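Local coordinates for protein TRAP-type transporter, periplasmic component (Cupriavidus necator, PDB 4P8B) that probably serves as the periplasmic solute-binding component of a TRAP transporter and binds (S)-2-acetolactate, at residues Lys30-Ser36 with Val90-Val95; Val144-Gly150 with Pro243-Val248. All coordinates share one frame; numbering follows the deposited sequence.

Contact 1. Residues Lys30-Ser36 with Val90-Val95; sequences KSEYKMS and VIDMAV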
loop_
_atom_site.group_PDB
_atom_site.type_symbol
_atom_site.label_atom_id
_atom_site.label_comp_id
_atom_site.label_asym_id
_atom_site.label_seq_id
_atom_site.Cartn_x
_atom_site.Cartn_y
_atom_site.Cartn_z
ATOM N N LYS A 30 25.689 12.402 -8.479
ATOM C CA LYS A 30 25.267 13.239 -7.353
ATOM C C LYS A 30 25.964 12.806 -6.045
ATOM O O LYS A 30 26.209 11.620 -5.828
ATOM C CB LYS A 30 23.751 13.095 -7.145
ATOM C CG LYS A 30 22.757 14.022 -7.893
ATOM C CD LYS A 30 21.328 13.383 -7.811
ATOM C CE LYS A 30 20.155 14.380 -7.718
ATOM N NZ LYS A 30 19.521 14.701 -9.050
ATOM N N SER A 31 26.242 13.758 -5.161
ATOM C CA SER A 31 26.755 13.467 -3.820
ATOM C C SER A 31 25.707 12.824 -2.879
ATOM O O SER A 31 26.052 12.123 -1.923
ATOM C CB SER A 31 27.235 14.758 -3.172
ATOM O OG SER A 31 27.613 14.531 -1.825
ATOM N N GLU A 32 24.431 13.102 -3.112
ATOM C CA GLU A 32 23.370 12.504 -2.301
ATOM C C GLU A 32 22.177 12.303 -3.191
ATOM O O GLU A 32 21.839 13.181 -3.983
ATOM C CB GLU A 32 23.025 13.423 -1.133
ATOM C CG GLU A 32 22.007 12.882 -0.151
ATOM C CD GLU A 32 21.983 13.716 1.119
ATOM O OE1 GLU A 32 21.338 14.786 1.114
ATOM O OE2 GLU A 32 22.648 13.322 2.105
ATOM N N TYR A 33 21.555 11.128 -3.085
ATOM C CA TYR A 33 20.327 10.843 -3.805
ATOM C C TYR A 33 19.190 10.843 -2.811
ATOM O O TYR A 33 19.393 10.528 -1.657
ATOM C CB TYR A 33 20.415 9.496 -4.523
ATOM C CG TYR A 33 21.390 9.527 -5.679
ATOM C CD1 TYR A 33 22.740 9.281 -5.480
ATOM C CD2 TYR A 33 20.959 9.841 -6.955
ATOM C CE1 TYR A 33 23.645 9.330 -6.534
ATOM C CE2 TYR A 33 21.867 9.907 -8.020
ATOM C CZ TYR A 33 23.193 9.637 -7.788
ATOM O OH TYR A 33 24.115 9.705 -8.824
ATOM N N LYS A 34 18.026 11.238 -3.282
ATOM C CA LYS A 34 16.886 11.405 -2.399
ATOM C C LYS A 34 15.873 10.272 -2.599
ATOM O O LYS A 34 15.368 10.088 -3.698
ATOM C CB LYS A 34 16.232 12.755 -2.693
ATOM C CG LYS A 34 17.185 13.913 -2.682
ATOM C CD LYS A 34 16.427 15.202 -2.882
ATOM C CE LYS A 34 17.376 16.382 -2.896
ATOM N NZ LYS A 34 16.717 17.567 -3.496
HETATM N N MSE A 35 15.544 9.554 -1.518
HETATM C CA MSE A 35 14.531 8.495 -1.560
HETATM C C MSE A 35 13.269 8.937 -0.820
HETATM O O MSE A 35 13.291 9.254 0.380
HETATM C CB MSE A 35 15.037 7.219 -0.914
HETATM C CG MSE A 35 14.019 6.078 -1.086
HETATM SE SE MSE A 35 14.385 4.519 0.032
HETATM C CE MSE A 35 16.165 4.080 -0.631
ATOM N N SER A 36 12.153 8.962 -1.529
ATOM C CA SER A 36 10.895 9.345 -0.925
ATOM C C SER A 36 10.201 8.142 -0.285
ATOM O O SER A 36 10.158 7.051 -0.887
ATOM C CB SER A 36 9.982 9.965 -1.984
ATOM O OG SER A 36 8.799 10.428 -1.353
ATOM N N VAL A 90 12.205 15.412 -9.295
ATOM C CA VAL A 90 12.255 16.044 -7.986
ATOM C C VAL A 90 12.648 14.989 -6.944
ATOM O O VAL A 90 13.391 15.251 -6.006
ATOM C CB VAL A 90 10.897 16.667 -7.639
ATOM C CG1 VAL A 90 10.809 17.025 -6.149
ATOM C CG2 VAL A 90 10.645 17.882 -8.516
ATOM N N ILE A 91 12.142 13.774 -7.133
ATOM C CA ILE A 91 12.514 12.626 -6.307
ATOM C C ILE A 91 13.364 11.675 -7.150
ATOM O O ILE A 91 12.990 11.348 -8.280
ATOM C CB ILE A 91 11.251 11.879 -5.817
ATOM C CG1 ILE A 91 10.429 12.788 -4.907
ATOM C CG2 ILE A 91 11.620 10.601 -5.077
ATOM C CD1 ILE A 91 9.041 12.266 -4.634
ATOM N N ASP A 92 14.469 11.199 -6.594
ATOM C CA ASP A 92 15.390 10.349 -7.359
ATOM C C ASP A 92 14.946 8.898 -7.355
ATOM O O ASP A 92 15.100 8.187 -8.355
ATOM C CB ASP A 92 16.795 10.424 -6.767
ATOM C CG ASP A 92 17.418 11.827 -6.848
ATOM O OD1 ASP A 92 17.183 12.560 -7.832
ATOM O OD2 ASP A 92 18.144 12.159 -5.906
HETATM N N MSE A 93 14.421 8.454 -6.217
HETATM C CA MSE A 93 14.005 7.068 -6.056
HETATM C C MSE A 93 12.962 7.000 -4.951
HETATM O O MSE A 93 12.790 7.954 -4.191
HETATM C CB MSE A 93 15.186 6.138 -5.751
HETATM C CG MSE A 93 15.995 6.408 -4.483
HETATM SE SE MSE A 93 17.954 5.976 -4.717
HETATM C CE MSE A 93 17.781 4.070 -4.882
ATOM N N ALA A 94 12.247 5.893 -4.844
ATOM C CA ALA A 94 11.197 5.794 -3.841
ATOM C C ALA A 94 10.813 4.362 -3.578
ATOM O O ALA A 94 11.050 3.484 -4.415
ATOM C CB ALA A 94 9.979 6.571 -4.303
ATOM N N VAL A 95 10.247 4.126 -2.406
ATOM C CA VAL A 95 9.441 2.940 -2.164
ATOM C C VAL A 95 8.028 3.475 -1.999
ATOM O O VAL A 95 7.773 4.232 -1.075
ATOM C CB VAL A 95 9.891 2.141 -0.931
ATOM C CG1 VAL A 95 9.034 0.897 -0.793
ATOM C CG2 VAL A 95 11.371 1.774 -1.021
HETATM O O HOH W 1 16.586 13.462 -10.051
HETATM O O HOH W 2 14.809 17.698 -4.970
#
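Pairing of Tyr33-Ser36 with Met93-Val95 joins two parallel strands inside the five-stranded mixed sheet of a type II periplasmic-binding fold, and it illustrates how a side chain can extend a strand pair beyond its own ladder. The regular part is backbone: Ser36 N gives a hydrogen bond to Met93 O at 2.9 Å, and Val95 N returns one to Ser36 O. Near the start of the ladder, Met93 N meets Lys34 O at 3.1 Å, while Asp92 N adds a weak bond to the same carbonyl. Here Asp92 takes over. Its CG stands beside its own backbone N (chi1 -64°), which lets OD2 accept Lys34 N at 2.8 Å from the anti side, 21° out of the carboxylate plane. The other oxygen, OD1, forms a long salt bridge of 3.4 Å with Lys30 NZ, whose chain arrives from the opposite direction, bent at its last two torsions. The Tyr33 ring crosses this carboxylate steeply, and its hydroxyl is hydrogen-bonded to NE1 of Trp256. Selenomethionines Met35 and Met93 share the face next to Trp52 of helix 44-59, with CB of Met35 3.8 Å from CG of Met93. On the other face Ser36 OG is hydrogen-bonded to OE2 of Glu82, while Ser36 CB rests 3.6 Å from both CG2 and CD1 of Ile91.

Contact 2. Residues Val144-Gly150 with Pro243-Val248; sequences VVPLAWG and PLIFVV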
loop_
_atom_site.group_PDB
_atom_site.type_symbol
_atom_site.label_atom_id
_atom_site.label_comp_id
_atom_site.label_asym_id
_atom_site.label_seq_id
_atom_site.Cartn_x
_atom_site.Cartn_y
_atom_site.Cartn_z
ATOM N N VAL A 144 9.611 5.647 -15.023
ATOM C CA VAL A 144 9.874 5.304 -13.626
ATOM C C VAL A 144 10.293 3.830 -13.552
ATOM O O VAL A 144 9.443 2.945 -13.668
ATOM C CB VAL A 144 8.620 5.591 -12.771
ATOM C CG1 VAL A 144 8.783 5.109 -11.311
ATOM C CG2 VAL A 144 8.299 7.088 -12.812
ATOM N N VAL A 145 11.582 3.570 -13.301
ATOM C CA VAL A 145 12.148 2.239 -13.459
ATOM C C VAL A 145 11.823 1.400 -12.231
ATOM O O VAL A 145 12.342 1.672 -11.131
ATOM C CB VAL A 145 13.666 2.308 -13.640
ATOM C CG1 VAL A 145 14.251 0.910 -13.833
ATOM C CG2 VAL A 145 14.033 3.207 -14.833
ATOM N N PRO A 146 10.950 0.392 -12.389
ATOM C CA PRO A 146 10.600 -0.468 -11.258
ATOM C C PRO A 146 11.588 -1.596 -11.058
ATOM O O PRO A 146 12.020 -2.207 -12.055
ATOM C CB PRO A 146 9.243 -1.029 -11.665
ATOM C CG PRO A 146 9.363 -1.181 -13.153
ATOM C CD PRO A 146 10.246 -0.022 -13.616
ATOM N N LEU A 147 11.944 -1.887 -9.815
ATOM C CA LEU A 147 13.003 -2.838 -9.512
ATOM C C LEU A 147 12.582 -4.014 -8.630
ATOM O O LEU A 147 13.195 -5.074 -8.687
ATOM C CB LEU A 147 14.157 -2.116 -8.829
ATOM C CG LEU A 147 14.821 -1.013 -9.662
ATOM C CD1 LEU A 147 15.914 -0.331 -8.847
ATOM C CD2 LEU A 147 15.390 -1.524 -10.993
ATOM N N ALA A 148 11.604 -3.806 -7.750
ATOM C CA ALA A 148 11.197 -4.853 -6.827
ATOM C C ALA A 148 9.876 -4.519 -6.189
ATOM O O ALA A 148 9.423 -3.376 -6.223
ATOM C CB ALA A 148 12.239 -5.031 -5.743
ATOM N N TRP A 149 9.270 -5.548 -5.606
ATOM C CA TRP A 149 8.040 -5.435 -4.843
ATOM C C TRP A 149 8.292 -5.555 -3.353
ATOM O O TRP A 149 9.099 -6.372 -2.896
ATOM C CB TRP A 149 7.058 -6.555 -5.228
ATOM C CG TRP A 149 6.573 -6.534 -6.649
ATOM C CD1 TRP A 149 7.137 -7.169 -7.718
ATOM C CD2 TRP A 149 5.443 -5.827 -7.152
ATOM N NE1 TRP A 149 6.421 -6.895 -8.847
ATOM C CE2 TRP A 149 5.371 -6.087 -8.537
ATOM C CE3 TRP A 149 4.469 -5.007 -6.562
ATOM C CZ2 TRP A 149 4.371 -5.540 -9.345
ATOM C CZ3 TRP A 149 3.474 -4.491 -7.363
ATOM C CH2 TRP A 149 3.438 -4.751 -8.747
ATOM N N GLY A 150 7.555 -4.742 -2.606
ATOM C CA GLY A 150 7.397 -4.886 -1.164
ATOM C C GLY A 150 5.924 -4.992 -0.841
ATOM O O GLY A 150 5.097 -5.331 -1.681
ATOM N N PRO A 243 0.487 -3.486 -2.294
ATOM C CA PRO A 243 1.920 -3.754 -2.352
ATOM C C PRO A 243 2.681 -2.462 -2.435
ATOM O O PRO A 243 2.108 -1.394 -2.649
ATOM C CB PRO A 243 2.060 -4.616 -3.603
ATOM C CG PRO A 243 0.884 -4.296 -4.452
ATOM C CD PRO A 243 -0.186 -3.721 -3.585
ATOM N N LEU A 244 3.992 -2.578 -2.272
ATOM C CA LEU A 244 4.904 -1.473 -2.493
ATOM C C LEU A 244 5.743 -1.764 -3.705
ATOM O O LEU A 244 5.964 -2.920 -4.037
ATOM C CB LEU A 244 5.818 -1.272 -1.278
ATOM C CG LEU A 244 5.156 -1.086 0.077
ATOM C CD1 LEU A 244 6.196 -1.044 1.187
ATOM C CD2 LEU A 244 4.269 0.147 0.094
ATOM N N ILE A 245 6.254 -0.712 -4.344
ATOM C CA ILE A 245 7.183 -0.856 -5.455
ATOM C C ILE A 245 8.393 0.031 -5.204
ATOM O O ILE A 245 8.272 1.206 -4.836
ATOM C CB ILE A 245 6.534 -0.494 -6.811
ATOM C CG1 ILE A 245 5.234 -1.287 -6.996
ATOM C CG2 ILE A 245 7.501 -0.764 -7.958
ATOM C CD1 ILE A 245 4.478 -0.926 -8.274
ATOM N N PHE A 246 9.559 -0.577 -5.414
ATOM C CA PHE A 246 10.862 0.077 -5.331
ATOM C C PHE A 246 11.168 0.625 -6.728
ATOM O O PHE A 246 11.211 -0.157 -7.694
ATOM C CB PHE A 246 11.942 -0.951 -4.926
ATOM C CG PHE A 246 11.832 -1.477 -3.517
ATOM C CD1 PHE A 246 10.796 -2.299 -3.144
ATOM C CD2 PHE A 246 12.807 -1.164 -2.571
ATOM C CE1 PHE A 246 10.714 -2.775 -1.871
ATOM C CE2 PHE A 246 12.721 -1.642 -1.291
ATOM C CZ PHE A 246 11.689 -2.437 -0.937
ATOM N N VAL A 247 11.402 1.930 -6.863
ATOM C CA VAL A 247 11.585 2.541 -8.180
ATOM C C VAL A 247 12.673 3.591 -8.176
ATOM O O VAL A 247 13.020 4.152 -7.144
ATOM C CB VAL A 247 10.296 3.241 -8.683
ATOM C CG1 VAL A 247 9.137 2.278 -8.764
ATOM C CG2 VAL A 247 9.945 4.435 -7.796
ATOM N N VAL A 248 13.214 3.848 -9.361
ATOM C CA VAL A 248 14.225 4.881 -9.563
ATOM C C VAL A 248 13.778 5.720 -10.747
ATOM O O VAL A 248 13.292 5.195 -11.745
ATOM C CB VAL A 248 15.603 4.255 -9.858
ATOM C CG1 VAL A 248 16.665 5.347 -10.076
ATOM C CG2 VAL A 248 16.027 3.355 -8.746
#
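Trp149 and Ile245 lie side by side and point the same way, CZ3 of the indole 3.7 Å from CG1 of the isoleucine, and Pro243 CB meets CE3 of that same six-membered ring. Farther along this face Pro146 CB touches Ile245 CG2, and at the end of the segment Val144 CG1 packs against Val247 CB at 3.6 Å. The other face carries Phe246, whose CG sits beside the backbone N (chi1 -68°); from there the ring reaches along the opposing strand and presents CE1 edge-on to Gly150 N, 3.8 Å away and in the ring plane. Ala148 CB adds a contact with CD1 of the ring.

Behind these contacts stands an antiparallel ladder with a beta bulge, a worked example of how one extra residue is absorbed. Val145 and Val248 exchange two backbone bonds. Beyond them Phe246 faces two residues at once: its O takes Leu147 N at 2.8 Å, whereas its N gives a nearly straight bond (175°) to Ala148 O. The cost is Ala148 N, buried without a partner. Gly150 and Leu244 then restore the paired pattern, although Leu244 N approaches Gly150 O from above the carbonyl plane, 75° out of it.

Strand 144-154 lies at one edge of this sheet as counted within the chain, and its partner is flanked on the other side by strand 93-97. Phe136 of helix 130-141 stacks on Trp149, and Leu139 of that helix also reaches Pro146 and Ile245. Ile86 of helix 82-88 covers Val144 and Val247, while across the sheet Trp52 of helix 44-59 meets Phe246 edge to face.

Overall arrangement
Contacts 1 and 2, with centres 13 Å apart, belong to one sheet in the strand order 66-69, 33-36, 93-97, 241-249, 144-154, an order characteristic of type II binding proteins. The seam between them is the pairing of strands 93-97 and 241-249, where Val247 N lies 2.9 Å from Ala94 O, a probable hydrogen bond, and Val95 CG2 packs 3.6 Å from Phe246 CD2. Contact 1 comes nearest the ligand at the C-terminal end of 30-36, where the side chain of Ser36 is about 10 Å from it; contact 2 does so near the N-terminal end of 243-248, where the side chain of Leu244 is about 7 Å away and about 4 Å from that of ligand-binding Asn152.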